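Local coordinates for TSSL1 (Pseudomonas aeruginosa, PDB 4B62), which probably anchors the type VI secretion system to the cell wall, through this OmpA-like, peptidoglycan-binding domain of a membrane protein, at residues Val77-His82 with Glu106-Leu111; Gln101-Glu106 with Arg143-Glu148. One frame throughout, in Å; residues are numbered along the deposited sequence.

Interaction 1: residues Val77-His82 with Glu106-Leu111; sequences VLVTGH and EVADLL
Val79, on strand 77-82, packs against Val107 and Ala108 of helix 96-115, and the pairing is a compact example of how the first strand of a beta-alpha-beta unit packs on its connecting helix. In this OmpA-like domain the unit runs from strand 77-82 through helix 96-115 to the parallel neighbour, strand 121-125, and the helix packs on one face of the mixed sheet. Where the two backbones come closest, Val79 CA and Ala108 CA are 6.3 Å apart, a spacing consistent with the small side chain of Ala108. Followed outward, Val79 sends its CB toward the helix and divides its two methyls between the helical residues. CG1 stands anti to the backbone N (chi1 -174°) and goes to Val107, meeting CG1 of that residue at 4.0 Å and its CB at 4.1 Å; the two valine side chains cross at about a right angle. CG2 lies beside the backbone N, anti to the carbonyl carbon. No hydrogen bond joins the two segments, and the contact is purely apolar and buried. Val77 and Leu111 are directed to this same side, between strand and helix, where both touch Leu70 of helix 60-72 and Phe121 of strand 121-125, which extend the core. On the far side of the sheet Thr80 is paired within its own strand: its OG1 lies 2.9 Å from His82 NE2, a hydrogen bond in which either group could be the donor. Facing the helix, the second branch of Val79 completes the contact, with CG2 4.1 Å from Ala108 CB.

Interaction 2: residues Gln101-Glu106 with Arg143-Glu148; sequences QARAQE and RNRRVE
Arg103 and Val147 bring the most surface to this contact, with Arg145 next, and they meet the opposite segment in different ways. Val147 points at the helix and lays its CG1 methyl against the backbone, 4.3 Å from Arg103 O and 4.4 Å from Ala104 N. Arg103 leaves the same turn with CG beside its backbone N (chi1 -78°) and runs extended from CG to NE toward the start of strand 146-152, until NH1 comes within 4.2 Å of Arg145 CB, which lies at the guanidinium edge. In the OmpA-like fold this is where helix 96-115 passes the junction between helix 138-144 and the central strand 146-152, Arg145 being the first residue to leave helical geometry. The two guanidinium planes stand 58° apart and do not touch; one water accepts from both, at 3.1 Å from Arg103 NH1 and 2.9 Å from Arg145 NE, in the plane of the Arg145 group. Arg145 is probably neutralised in part by its salt bridges, NH1 to Asp84 and NH2 to Asp45, while Arg103 NE donates to the carbonyl oxygen of Ser52, a hydrogen bond that brings no countercharge.

How the interactions relate
Both contacts are buried and set successive turns of helix 96-115 against neighbouring strands of one sheet, with Glu106 common to their helical segments. Interaction 1 is wholly apolar and joins the first strand and the helix of a beta-alpha-beta unit; interaction 2 lies where strand 146-152 begins, and there methyl packing gives way to arginines and a bridging water. The strands themselves are joined by probable backbone hydrogen bonds, Thr80 O to Glu148 N and His82 N to Arg146 O, each 2.9 Å. Val79 of interaction 1 also touches Ala104 and Val147 of interaction 2, so the two form one continuous layer between helix and sheet, turning polar toward the start of strand 146-152.

Interaction 1: residues Val77-His82 with Glu106-Leu111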
ATOM      1  N   VAL A  77       0.896 -11.761   3.685  1.00 10.80           N
ATOM      2  CA  VAL A  77       0.688 -10.454   3.080  1.00 10.43           C
ATOM      3  C   VAL A  77       1.947  -9.953   2.401  1.00  9.61           C
ATOM      4  O   VAL A  77       3.037  -9.969   2.980  1.00 11.06           O
ATOM      5  CB  VAL A  77       0.215  -9.410   4.115  1.00 11.63           C
ATOM      6  CG1 VAL A  77       0.031  -8.054   3.449  1.00 12.55           C
ATOM      7  CG2 VAL A  77      -1.086  -9.870   4.746  1.00 13.38           C
ATOM      8  N   LEU A  78       1.782  -9.517   1.155  1.00  9.67           N
ATOM      9  CA  LEU A  78       2.844  -8.872   0.371  1.00  9.88           C
ATOM     10  C   LEU A  78       2.466  -7.406   0.159  1.00  8.74           C
ATOM     11  O   LEU A  78       1.321  -7.106  -0.211  1.00 10.10           O
ATOM     12  CB  LEU A  78       3.002  -9.578  -0.979  1.00 11.20           C
ATOM     13  CG  LEU A  78       3.881  -8.886  -2.022  1.00 12.14           C
ATOM     14  CD1 LEU A  78       5.347  -8.950  -1.620  1.00 14.41           C
ATOM     15  CD2 LEU A  78       3.641  -9.474  -3.411  1.00 12.22           C
ATOM     16  N   VAL A  79       3.427  -6.514   0.389  1.00  8.96           N
ATOM     17  CA  VAL A  79       3.244  -5.104   0.102  1.00  8.69           C
ATOM     18  C   VAL A  79       4.234  -4.697  -0.984  1.00  8.74           C
ATOM     19  O   VAL A  79       5.448  -4.783  -0.777  1.00  9.57           O
ATOM     20  CB  VAL A  79       3.455  -4.219   1.351  1.00  9.83           C
ATOM     21  CG1 VAL A  79       3.103  -2.775   1.025  1.00 10.21           C
ATOM     22  CG2 VAL A  79       2.639  -4.728   2.518  1.00 10.29           C
ATOM     23  N   THR A  80       3.731  -4.254  -2.131  1.00  8.45           N
ATOM     24  CA  THR A  80       4.595  -3.699  -3.167  1.00  9.09           C
ATOM     25  C   THR A  80       4.421  -2.187  -3.197  1.00  8.17           C
ATOM     26  O   THR A  80       3.307  -1.667  -3.014  1.00  8.86           O
ATOM     27  CB  THR A  80       4.331  -4.303  -4.550  1.00  9.26           C
ATOM     28  OG1 THR A  80       2.996  -4.016  -4.977  1.00  9.80           O
ATOM     29  CG2 THR A  80       4.563  -5.823  -4.520  1.00  9.54           C
ATOM     30  N   GLY A  81       5.547  -1.501  -3.366  1.00  8.18           N
ATOM     31  CA  GLY A  81       5.595  -0.047  -3.415  1.00  8.26           C
ATOM     32  C   GLY A  81       5.967   0.415  -4.816  1.00  8.25           C
ATOM     33  O   GLY A  81       6.821  -0.194  -5.479  1.00  9.09           O
ATOM     34  N   HIS A  82       5.351   1.516  -5.250  1.00  8.20           N
ATOM     35  CA  HIS A  82       5.476   2.013  -6.613  1.00  9.18           C
ATOM     36  C   HIS A  82       5.609   3.523  -6.608  1.00  8.71           C
ATOM     37  O   HIS A  82       5.030   4.201  -5.749  1.00 10.19           O
ATOM     38  CB  HIS A  82       4.241   1.639  -7.426  1.00  9.21           C
ATOM     39  CG  HIS A  82       3.953   0.182  -7.392  1.00  8.36           C
ATOM     40  ND1 HIS A  82       4.374  -0.689  -8.380  1.00  8.50           N
ATOM     41  CD2 HIS A  82       3.325  -0.569  -6.456  1.00  9.48           C
ATOM     42  CE1 HIS A  82       4.009  -1.910  -8.045  1.00 10.28           C
ATOM     43  NE2 HIS A  82       3.373  -1.870  -6.888  1.00  8.96           N
ATOM     44  N   GLU A 106       7.567   0.419   5.217  1.00 11.37           N
ATOM     45  CA  GLU A 106       6.925   1.061   6.354  1.00 11.20           C
ATOM     46  C   GLU A 106       5.505   0.511   6.571  1.00  9.75           C
ATOM     47  O   GLU A 106       5.088   0.225   7.709  1.00 11.22           O
ATOM     48  CB  GLU A 106       6.922   2.573   6.194  1.00 12.56           C
ATOM     49  CG  GLU A 106       6.372   3.328   7.405  1.00 13.46           C
ATOM     50  CD  GLU A 106       7.276   3.278   8.634  1.00 16.30           C
ATOM     51  OE1 GLU A 106       8.448   2.861   8.542  1.00 22.71           O
ATOM     52  OE2 GLU A 106       6.809   3.673   9.723  1.00 19.35           O
ATOM     53  N   VAL A 107       4.779   0.311   5.473  1.00  9.97           N
ATOM     54  CA  VAL A 107       3.447  -0.271   5.568  1.00  9.94           C
ATOM     55  C   VAL A 107       3.523  -1.690   6.150  1.00 10.00           C
ATOM     56  O   VAL A 107       2.785  -2.044   7.067  1.00 10.78           O
ATOM     57  CB  VAL A 107       2.738  -0.225   4.197  1.00 10.62           C
ATOM     58  CG1 VAL A 107       1.438  -1.023   4.198  1.00 11.42           C
ATOM     59  CG2 VAL A 107       2.433   1.213   3.820  1.00 10.97           C
ATOM     60  N   ALA A 108       4.434  -2.500   5.624  1.00  9.95           N
ATOM     61  CA  ALA A 108       4.606  -3.856   6.152  1.00 10.93           C
ATOM     62  C   ALA A 108       4.962  -3.845   7.638  1.00 10.15           C
ATOM     63  O   ALA A 108       4.431  -4.634   8.427  1.00 11.49           O
ATOM     64  CB  ALA A 108       5.658  -4.616   5.354  1.00 10.92           C
ATOM     65  N   ASP A 109       5.866  -2.940   8.017  1.00 10.76           N
ATOM     66  CA  ASP A 109       6.329  -2.869   9.409  1.00 11.00           C
ATOM     67  C   ASP A 109       5.173  -2.479  10.339  1.00 11.70           C
ATOM     68  O   ASP A 109       4.984  -3.072  11.400  1.00 13.07           O
ATOM     69  CB  ASP A 109       7.457  -1.846   9.555  1.00 11.17           C
ATOM     70  CG  ASP A 109       8.788  -2.319   8.984  1.00 13.62           C
ATOM     71  OD1 ASP A 109       8.919  -3.500   8.601  1.00 15.50           O
ATOM     72  OD2 ASP A 109       9.710  -1.484   8.928  1.00 16.86           O
ATOM     73  N   LEU A 110       4.398  -1.484   9.929  1.00 11.43           N
ATOM     74  CA  LEU A 110       3.295  -1.004  10.759  1.00 11.59           C
ATOM     75  C   LEU A 110       2.214  -2.071  10.914  1.00 11.00           C
ATOM     76  O   LEU A 110       1.680  -2.294  12.013  1.00 12.60           O
ATOM     77  CB  LEU A 110       2.703   0.279  10.172  1.00 12.20           C
ATOM     78  CG  LEU A 110       3.585   1.521  10.304  1.00 13.50           C
ATOM     79  CD1 LEU A 110       3.071   2.633   9.399  1.00 12.91           C
ATOM     80  CD2 LEU A 110       3.644   1.982  11.751  1.00 15.67           C
ATOM     81  N   LEU A 111       1.894  -2.742   9.809  1.00 11.17           N
ATOM     82  CA  LEU A 111       0.877  -3.789   9.843  1.00 11.77           C
ATOM     83  C   LEU A 111       1.349  -4.982  10.677  1.00 12.39           C
ATOM     84  O   LEU A 111       0.571  -5.543  11.452  1.00 13.98           O
ATOM     85  CB  LEU A 111       0.495  -4.233   8.433  1.00 12.06           C
ATOM     86  CG  LEU A 111      -0.261  -3.195   7.592  1.00 12.68           C
ATOM     87  CD1 LEU A 111      -0.477  -3.749   6.195  1.00 12.42           C
ATOM     88  CD2 LEU A 111      -1.583  -2.786   8.216  1.00 12.94           C
TER

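Interaction 2: residues Gln101-Glu106 with Arg143-Glu148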
ATOM      1  N   GLN A 101      10.573   1.452  -2.105  1.00  9.23           N
ATOM      2  CA  GLN A 101      10.916   0.388  -1.174  1.00  9.86           C
ATOM      3  C   GLN A 101      10.580   0.773   0.258  1.00  9.27           C
ATOM      4  O   GLN A 101      10.013  -0.017   1.024  1.00 10.32           O
ATOM      5  CB  GLN A 101      12.402   0.011  -1.296  1.00  9.98           C
ATOM      6  CG  GLN A 101      12.852  -1.040  -0.305  1.00 11.09           C
ATOM      7  CD  GLN A 101      14.299  -1.411  -0.437  0.10  9.77           C
ATOM      8  OE1 GLN A 101      15.169  -0.753   0.126  0.10  8.29           O
ATOM      9  NE2 GLN A 101      14.567  -2.490  -1.156  0.10  6.79           N
ATOM     10  N   ALA A 102      10.943   1.997   0.620  1.00 10.22           N
ATOM     11  CA  ALA A 102      10.747   2.466   1.985  1.00  9.96           C
ATOM     12  C   ALA A 102       9.259   2.579   2.330  1.00  8.76           C
ATOM     13  O   ALA A 102       8.845   2.260   3.448  1.00 10.42           O
ATOM     14  CB  ALA A 102      11.456   3.790   2.211  1.00 10.93           C
ATOM     15  N   ARG A 103       8.460   3.015   1.355  1.00  9.64           N
ATOM     16  CA  ARG A 103       7.026   3.107   1.547  1.00  9.34           C
ATOM     17  C   ARG A 103       6.398   1.733   1.770  1.00  8.78           C
ATOM     18  O   ARG A 103       5.603   1.542   2.688  1.00 10.37           O
ATOM     19  CB  ARG A 103       6.375   3.833   0.366  1.00  9.57           C
ATOM     20  CG  ARG A 103       6.559   5.338   0.453  1.00  9.71           C
ATOM     21  CD  ARG A 103       6.040   6.087  -0.757  1.00 10.06           C
ATOM     22  NE  ARG A 103       5.963   7.513  -0.473  1.00 10.27           N
ATOM     23  CZ  ARG A 103       5.312   8.404  -1.206  1.00 11.67           C
ATOM     24  NH1 ARG A 103       4.701   8.078  -2.347  1.00 12.87           N
ATOM     25  NH2 ARG A 103       5.259   9.654  -0.763  1.00 13.15           N
ATOM     26  N   ALA A 104       6.771   0.761   0.935  1.00  9.00           N
ATOM     27  CA  ALA A 104       6.270  -0.592   1.113  1.00  9.52           C
ATOM     28  C   ALA A 104       6.703  -1.163   2.463  1.00  8.38           C
ATOM     29  O   ALA A 104       5.925  -1.792   3.174  1.00  9.96           O
ATOM     30  CB  ALA A 104       6.764  -1.473  -0.019  1.00  9.80           C
ATOM     31  N   GLN A 105       7.965  -0.963   2.790  1.00  9.62           N
ATOM     32  CA  GLN A 105       8.482  -1.527   4.027  1.00  9.99           C
ATOM     33  C   GLN A 105       7.818  -0.894   5.261  1.00 10.06           C
ATOM     34  O   GLN A 105       7.560  -1.584   6.251  1.00 11.17           O
ATOM     35  CB  GLN A 105       9.991  -1.368   4.125  1.00 11.58           C
ATOM     36  CG  GLN A 105      10.629  -2.201   5.233  1.00 14.28           C
ATOM     37  CD  GLN A 105      10.421  -3.705   5.060  1.00 17.10           C
ATOM     38  OE1 GLN A 105      10.851  -4.296   4.068  1.00 21.30           O
ATOM     39  NE2 GLN A 105       9.744  -4.322   6.012  1.00 20.32           N
ATOM     40  N   GLU A 106       7.567   0.419   5.217  1.00 11.37           N
ATOM     41  CA  GLU A 106       6.925   1.061   6.354  1.00 11.20           C
ATOM     42  C   GLU A 106       5.505   0.511   6.571  1.00  9.75           C
ATOM     43  O   GLU A 106       5.088   0.225   7.709  1.00 11.22           O
ATOM     44  CB  GLU A 106       6.922   2.573   6.194  1.00 12.56           C
ATOM     45  CG  GLU A 106       6.372   3.328   7.405  1.00 13.46           C
ATOM     46  CD  GLU A 106       7.276   3.278   8.634  1.00 16.30           C
ATOM     47  OE1 GLU A 106       8.448   2.861   8.542  1.00 22.71           O
ATOM     48  OE2 GLU A 106       6.809   3.673   9.723  1.00 19.35           O
ATOM     49  N   ARG A 143      -1.779   8.329  -9.278  1.00  9.29           N
ATOM     50  CA  ARG A 143      -2.278   6.947  -9.254  1.00 10.20           C
ATOM     51  C   ARG A 143      -1.117   5.927  -9.251  1.00  9.69           C
ATOM     52  O   ARG A 143      -1.232   4.850  -8.649  1.00 11.73           O
ATOM     53  CB  ARG A 143      -3.216   6.674 -10.434  1.00 11.84           C
ATOM     54  CG  ARG A 143      -4.556   7.345 -10.237  1.00 14.53           C
ATOM     55  CD  ARG A 143      -5.612   6.947 -11.228  1.00 19.34           C
ATOM     56  NE  ARG A 143      -5.457   7.673 -12.475  1.00 19.70           N
ATOM     57  CZ  ARG A 143      -5.415   7.115 -13.686  0.39 18.42           C
ATOM     58  NH1 ARG A 143      -5.528   5.799 -13.838  0.86 23.03           N
ATOM     59  NH2 ARG A 143      -5.261   7.884 -14.764  1.00 20.02           N
ATOM     60  N   ASN A 144      -0.005   6.255  -9.905  1.00  8.89           N
ATOM     61  CA  ASN A 144       1.139   5.328  -9.948  1.00  9.28           C
ATOM     62  C   ASN A 144       1.880   5.232  -8.627  1.00  9.05           C
ATOM     63  O   ASN A 144       2.321   4.147  -8.238  1.00 10.17           O
ATOM     64  CB  ASN A 144       2.114   5.684 -11.058  1.00  9.95           C
ATOM     65  CG  ASN A 144       1.585   5.298 -12.427  1.00  8.31           C
ATOM     66  OD1 ASN A 144       0.796   4.374 -12.535  1.00  9.47           O
ATOM     67  ND2 ASN A 144       2.004   6.016 -13.468  1.00  9.94           N
ATOM     68  N   ARG A 145       1.997   6.366  -7.928  1.00  8.61           N
ATOM     69  CA  ARG A 145       2.588   6.388  -6.588  1.00  8.84           C
ATOM     70  C   ARG A 145       1.601   5.719  -5.643  1.00  8.64           C
ATOM     71  O   ARG A 145       0.543   6.274  -5.344  1.00  9.52           O
ATOM     72  CB  ARG A 145       2.865   7.822  -6.107  1.00  9.41           C
ATOM     73  CG  ARG A 145       3.793   8.644  -6.969  1.00  9.68           C
ATOM     74  CD  ARG A 145       4.217   9.936  -6.311  1.00 10.56           C
ATOM     75  NE  ARG A 145       3.102  10.785  -5.911  1.00 11.27           N
ATOM     76  CZ  ARG A 145       2.513  11.695  -6.677  1.00 11.81           C
ATOM     77  NH1 ARG A 145       2.898  11.900  -7.921  1.00 12.59           N
ATOM     78  NH2 ARG A 145       1.510  12.405  -6.179  1.00 12.71           N
ATOM     79  N   ARG A 146       1.922   4.513  -5.180  1.00  8.21           N
ATOM     80  CA  ARG A 146       0.941   3.706  -4.484  1.00  8.82           C
ATOM     81  C   ARG A 146       1.618   2.541  -3.790  1.00  8.45           C
ATOM     82  O   ARG A 146       2.767   2.187  -4.105  1.00  9.16           O
ATOM     83  CB  ARG A 146      -0.094   3.148  -5.477  1.00  8.74           C
ATOM     84  CG  ARG A 146       0.440   2.007  -6.339  1.00  9.05           C
ATOM     85  CD  ARG A 146      -0.412   1.762  -7.558  1.00  7.88           C
ATOM     86  NE  ARG A 146      -0.025   0.547  -8.261  1.00  8.30           N
ATOM     87  CZ  ARG A 146       0.944   0.448  -9.167  1.00  8.29           C
ATOM     88  NH1 ARG A 146       1.652   1.500  -9.580  1.00  9.39           N
ATOM     89  NH2 ARG A 146       1.174  -0.757  -9.704  1.00  8.88           N
ATOM     90  N   VAL A 147       0.883   1.935  -2.865  1.00  8.38           N
ATOM     91  CA  VAL A 147       1.201   0.591  -2.407  1.00  8.53           C
ATOM     92  C   VAL A 147       0.057  -0.341  -2.813  1.00  8.21           C
ATOM     93  O   VAL A 147      -1.110   0.071  -2.892  1.00  9.27           O
ATOM     94  CB  VAL A 147       1.458   0.495  -0.877  1.00  9.40           C
ATOM     95  CG1 VAL A 147       2.688   1.305  -0.510  1.00 10.33           C
ATOM     96  CG2 VAL A 147       0.261   0.936  -0.059  1.00 10.43           C
ATOM     97  N   GLU A 148       0.420  -1.595  -3.093  1.00  8.15           N
ATOM     98  CA  GLU A 148      -0.540  -2.657  -3.298  1.00  8.41           C
ATOM     99  C   GLU A 148      -0.311  -3.671  -2.198  1.00  8.44           C
ATOM    100  O   GLU A 148       0.781  -4.239  -2.082  1.00  9.52           O
ATOM    101  CB  GLU A 148      -0.396  -3.283  -4.690  1.00  8.92           C
ATOM    102  CG  GLU A 148      -0.755  -2.325  -5.817  1.00  9.05           C
ATOM    103  CD  GLU A 148      -0.790  -2.957  -7.211  1.00  9.46           C
ATOM    104  OE1 GLU A 148      -0.688  -4.209  -7.318  1.00 11.13           O
ATOM    105  OE2 GLU A 148      -0.926  -2.183  -8.198  1.00  9.92           O
TER
HETATM  106  O   HOH W   1       2.355   9.782  -3.299  1.00 13.87           O